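Local coordinates for conserved hypothetical protein (Staphylococcus aureus subsp. aureus, PDB 2AP3) that is of unknown function but belongs to a family of putative cell-wall binding lipoproteins and folds as an elongated bundle of long helices, at residues 75-86 with 133-144. Sequence-based numbering, arbitrary orientation.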
# COMPACT_ATOMS: atom_id res chain seq x y z
N ALA A 75 8.47 -7.86 -14.38
CA ALA A 75 7.71 -6.61 -14.16
C ALA A 75 6.21 -6.91 -14.19
O ALA A 75 5.47 -6.46 -13.30
CB ALA A 75 8.12 -5.57 -15.18
N ASP A 76 5.76 -7.68 -15.19
CA ASP A 76 4.34 -8.13 -15.21
C ASP A 76 3.96 -8.86 -13.92
O ASP A 76 2.86 -8.65 -13.38
CB ASP A 76 4.03 -9.01 -16.43
CG ASP A 76 4.09 -8.26 -17.72
OD1 ASP A 76 3.86 -7.03 -17.74
OD2 ASP A 76 4.36 -8.91 -18.76
N ASP A 77 4.86 -9.70 -13.43
CA ASP A 77 4.56 -10.53 -12.28
C ASP A 77 4.41 -9.67 -11.04
O ASP A 77 3.54 -9.91 -10.20
CB ASP A 77 5.71 -11.54 -12.05
CG ASP A 77 5.71 -12.67 -13.05
OD1 ASP A 77 4.74 -12.83 -13.81
OD2 ASP A 77 6.76 -13.38 -13.08
N ARG A 78 5.25 -8.65 -10.92
CA ARG A 78 5.16 -7.76 -9.77
C ARG A 78 3.88 -6.95 -9.81
O ARG A 78 3.17 -6.83 -8.82
CB ARG A 78 6.40 -6.86 -9.69
CG ARG A 78 7.63 -7.65 -9.24
CD ARG A 78 8.89 -6.76 -9.18
NE ARG A 78 9.39 -6.37 -10.50
CZ ARG A 78 9.74 -5.13 -10.84
NH1 ARG A 78 9.67 -4.14 -9.96
NH2 ARG A 78 10.20 -4.90 -12.07
N LEU A 79 3.54 -6.42 -10.99
CA LEU A 79 2.27 -5.72 -11.11
C LEU A 79 1.06 -6.61 -10.83
O LEU A 79 0.08 -6.17 -10.18
CB LEU A 79 2.16 -5.12 -12.52
CG LEU A 79 3.09 -3.96 -12.79
CD1 LEU A 79 3.20 -3.67 -14.30
CD2 LEU A 79 2.66 -2.67 -12.01
N LYS A 80 1.11 -7.85 -11.29
CA LYS A 80 -0.01 -8.77 -11.08
C LYS A 80 -0.16 -9.04 -9.58
O LYS A 80 -1.27 -8.98 -9.01
CB LYS A 80 0.22 -10.05 -11.86
CG LYS A 80 -0.91 -11.09 -11.75
CD LYS A 80 -2.26 -10.51 -12.18
CE LYS A 80 -2.24 -10.14 -13.67
NZ LYS A 80 -3.52 -9.51 -14.16
N GLU A 81 0.95 -9.35 -8.91
CA GLU A 81 0.89 -9.57 -7.47
C GLU A 81 0.37 -8.32 -6.75
O GLU A 81 -0.46 -8.42 -5.83
CB GLU A 81 2.28 -10.02 -6.95
CG GLU A 81 2.30 -10.50 -5.51
CD GLU A 81 1.35 -11.66 -5.20
OE1 GLU A 81 1.06 -12.52 -6.07
OE2 GLU A 81 0.94 -11.73 -4.03
N PHE A 82 0.80 -7.13 -7.18
CA PHE A 82 0.35 -5.90 -6.53
C PHE A 82 -1.16 -5.68 -6.63
O PHE A 82 -1.74 -5.06 -5.76
CB PHE A 82 1.14 -4.71 -7.04
CG PHE A 82 0.86 -3.43 -6.31
CD1 PHE A 82 1.27 -3.27 -4.99
CD2 PHE A 82 0.20 -2.40 -6.93
CE1 PHE A 82 1.02 -2.07 -4.32
CE2 PHE A 82 -0.07 -1.19 -6.27
CZ PHE A 82 0.35 -1.05 -4.95
N GLU A 83 -1.79 -6.22 -7.68
CA GLU A 83 -3.26 -6.13 -7.81
C GLU A 83 -3.95 -6.62 -6.55
O GLU A 83 -4.99 -6.08 -6.17
CB GLU A 83 -3.76 -6.98 -8.98
CG GLU A 83 -3.35 -6.44 -10.34
CD GLU A 83 -3.99 -7.22 -11.50
OE1 GLU A 83 -5.13 -7.75 -11.34
OE2 GLU A 83 -3.37 -7.32 -12.57
N LYS A 84 -3.41 -7.68 -5.94
CA LYS A 84 -4.00 -8.24 -4.73
C LYS A 84 -4.03 -7.21 -3.59
O LYS A 84 -4.99 -7.15 -2.82
CB LYS A 84 -3.29 -9.53 -4.29
CG LYS A 84 -3.41 -10.68 -5.27
CD LYS A 84 -2.44 -11.79 -4.88
CE LYS A 84 -2.36 -12.89 -5.91
NZ LYS A 84 -1.40 -13.98 -5.51
N GLU A 85 -2.97 -6.40 -3.49
CA GLU A 85 -2.93 -5.31 -2.48
C GLU A 85 -3.98 -4.26 -2.81
O GLU A 85 -4.73 -3.81 -1.94
CB GLU A 85 -1.53 -4.69 -2.37
CG GLU A 85 -1.51 -3.44 -1.44
CD GLU A 85 -0.11 -2.94 -1.12
OE1 GLU A 85 0.87 -3.73 -1.26
OE2 GLU A 85 0.02 -1.74 -0.75
N GLU A 86 -4.06 -3.88 -4.08
CA GLU A 86 -5.05 -2.90 -4.51
C GLU A 86 -6.45 -3.40 -4.20
O GLU A 86 -7.27 -2.63 -3.66
CB GLU A 86 -4.91 -2.64 -6.00
CG GLU A 86 -3.57 -1.95 -6.33
CD GLU A 86 -3.49 -1.65 -7.81
OE1 GLU A 86 -3.16 -2.56 -8.61
OE2 GLU A 86 -3.80 -0.50 -8.16
N ALA A 133 -0.36 3.48 -4.80
CA ALA A 133 -0.56 2.47 -5.84
C ALA A 133 -0.25 3.04 -7.23
O ALA A 133 0.40 2.40 -8.03
CB ALA A 133 -1.97 1.93 -5.79
N LYS A 134 -0.74 4.25 -7.50
CA LYS A 134 -0.45 4.90 -8.79
C LYS A 134 1.07 5.05 -8.98
O LYS A 134 1.61 4.78 -10.05
CB LYS A 134 -1.14 6.26 -8.88
CG LYS A 134 -1.15 6.87 -10.29
CD LYS A 134 -2.01 8.15 -10.31
CE LYS A 134 -1.85 8.93 -11.61
NZ LYS A 134 -2.25 8.15 -12.82
N ALA A 135 1.76 5.49 -7.93
CA ALA A 135 3.20 5.75 -8.03
C ALA A 135 3.98 4.44 -8.20
O ALA A 135 4.95 4.38 -8.96
CB ALA A 135 3.68 6.51 -6.79
N TYR A 136 3.56 3.39 -7.49
CA TYR A 136 4.23 2.11 -7.60
C TYR A 136 4.06 1.55 -9.01
O TYR A 136 5.04 1.15 -9.65
CB TYR A 136 3.70 1.12 -6.55
CG TYR A 136 4.34 -0.24 -6.69
CD1 TYR A 136 5.69 -0.43 -6.38
CD2 TYR A 136 3.62 -1.32 -7.21
CE1 TYR A 136 6.31 -1.66 -6.55
CE2 TYR A 136 4.24 -2.59 -7.39
CZ TYR A 136 5.57 -2.75 -7.04
OH TYR A 136 6.18 -3.98 -7.22
N LYS A 137 2.81 1.51 -9.50
CA LYS A 137 2.57 1.01 -10.87
C LYS A 137 3.33 1.81 -11.94
O LYS A 137 3.89 1.22 -12.89
CB LYS A 137 1.08 0.98 -11.17
CG LYS A 137 0.36 -0.06 -10.33
CD LYS A 137 -1.11 -0.21 -10.78
CE LYS A 137 -1.96 0.90 -10.29
NZ LYS A 137 -3.39 0.54 -10.61
N LYS A 138 3.40 3.12 -11.77
CA LYS A 138 4.12 3.95 -12.74
C LYS A 138 5.58 3.53 -12.76
O LYS A 138 6.19 3.38 -13.82
CB LYS A 138 3.96 5.43 -12.38
CG LYS A 138 4.53 6.34 -13.42
CD LYS A 138 4.49 7.77 -12.93
CE LYS A 138 5.16 8.70 -13.89
NZ LYS A 138 4.31 8.89 -15.07
N ALA A 139 6.14 3.34 -11.57
CA ALA A 139 7.57 2.98 -11.48
C ALA A 139 7.83 1.62 -12.16
O ALA A 139 8.73 1.50 -13.00
CB ALA A 139 8.00 2.96 -10.03
N VAL A 140 7.05 0.59 -11.81
CA VAL A 140 7.28 -0.77 -12.36
C VAL A 140 7.00 -0.79 -13.86
O VAL A 140 7.78 -1.37 -14.63
CB VAL A 140 6.43 -1.83 -11.63
CG1 VAL A 140 6.67 -3.20 -12.23
CG2 VAL A 140 6.78 -1.84 -10.17
N ASN A 141 5.97 -0.07 -14.28
CA ASN A 141 5.73 0.07 -15.71
C ASN A 141 6.88 0.75 -16.44
O ASN A 141 7.19 0.36 -17.56
CB ASN A 141 4.40 0.75 -15.97
CG ASN A 141 3.22 -0.23 -15.86
OD1 ASN A 141 2.29 -0.07 -15.04
ND2 ASN A 141 3.26 -1.25 -16.69
N SER A 142 7.54 1.73 -15.80
CA SER A 142 8.68 2.40 -16.47
C SER A 142 9.92 1.49 -16.59
O SER A 142 10.71 1.62 -17.54
CB SER A 142 9.03 3.74 -15.79
OG SER A 142 9.53 3.50 -14.51
N GLU A 143 10.02 0.51 -15.69
CA GLU A 143 11.05 -0.55 -15.80
C GLU A 143 10.70 -1.41 -17.02
O GLU A 143 11.56 -1.66 -17.87
CB GLU A 143 11.12 -1.39 -14.53
CG GLU A 143 11.78 -0.59 -13.37
CD GLU A 143 11.68 -1.22 -11.98
OE1 GLU A 143 10.84 -2.09 -11.75
OE2 GLU A 143 12.43 -0.76 -11.08
N LYS A 144 9.44 -1.85 -17.08
CA LYS A 144 8.97 -2.62 -18.21
C LYS A 144 9.26 -1.93 -19.56
O LYS A 144 9.71 -2.56 -20.51
CB LYS A 144 7.50 -3.01 -18.05
CG LYS A 144 7.02 -3.94 -19.21
CD LYS A 144 5.56 -4.43 -19.04
CE LYS A 144 5.05 -5.12 -20.32
NZ LYS A 144 3.64 -5.57 -20.11
O HOH W 1 4.35 -8.39 -21.42
O HOH W 2 8.95 -3.99 -7.13
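Antiparallel helix-helix packing joins helix 61-96 to helix 109-150 in the elongated bundle, with F82 and Y136 meeting toward its E86/A133 end; the short segment axes approach to 9.5 Å at 163°. The aromatic pair is edge-to-face: the Y136 edge points at the F82 face, with centroids 4.6 Å apart, planes inclined by 52° and Y136 CD2 over the ring centre. F82 has CG anti to its backbone N (chi1 -173°), which sets its ring beside Y136 and brings A133 CB to the ring edge, 3.7 Å from F82 CE2. Further along, L79 and V140 reach tip to tip, CG to CG1 at 3.7 Å, and V140 CG1 also lies over one face of the R78 guanidinium, toward its rim.

R78 bends at chi3, and its NH1 and NH2 both grip E143 OE1, the latter at 2.9 Å; the oxygen lies in the guanidinium plane. E143 OE2 is hydrogen-bonded to Y171 OH of helix 157-195, linking this ion pair to another helix, while a water joins R78 NH1 to Y136 OH. Partly exposed salt bridges lie at the two ends: K144 NZ meets the syn lone pair of D76 OD1 at 2.8 Å, and K137 NZ that of E86 OE2 at 2.7 Å. Complementary charges thus flank an aromatic and aliphatic seam, and with OE1 taking both N-H groups, R78 probably favours the ionised form of the buried E143.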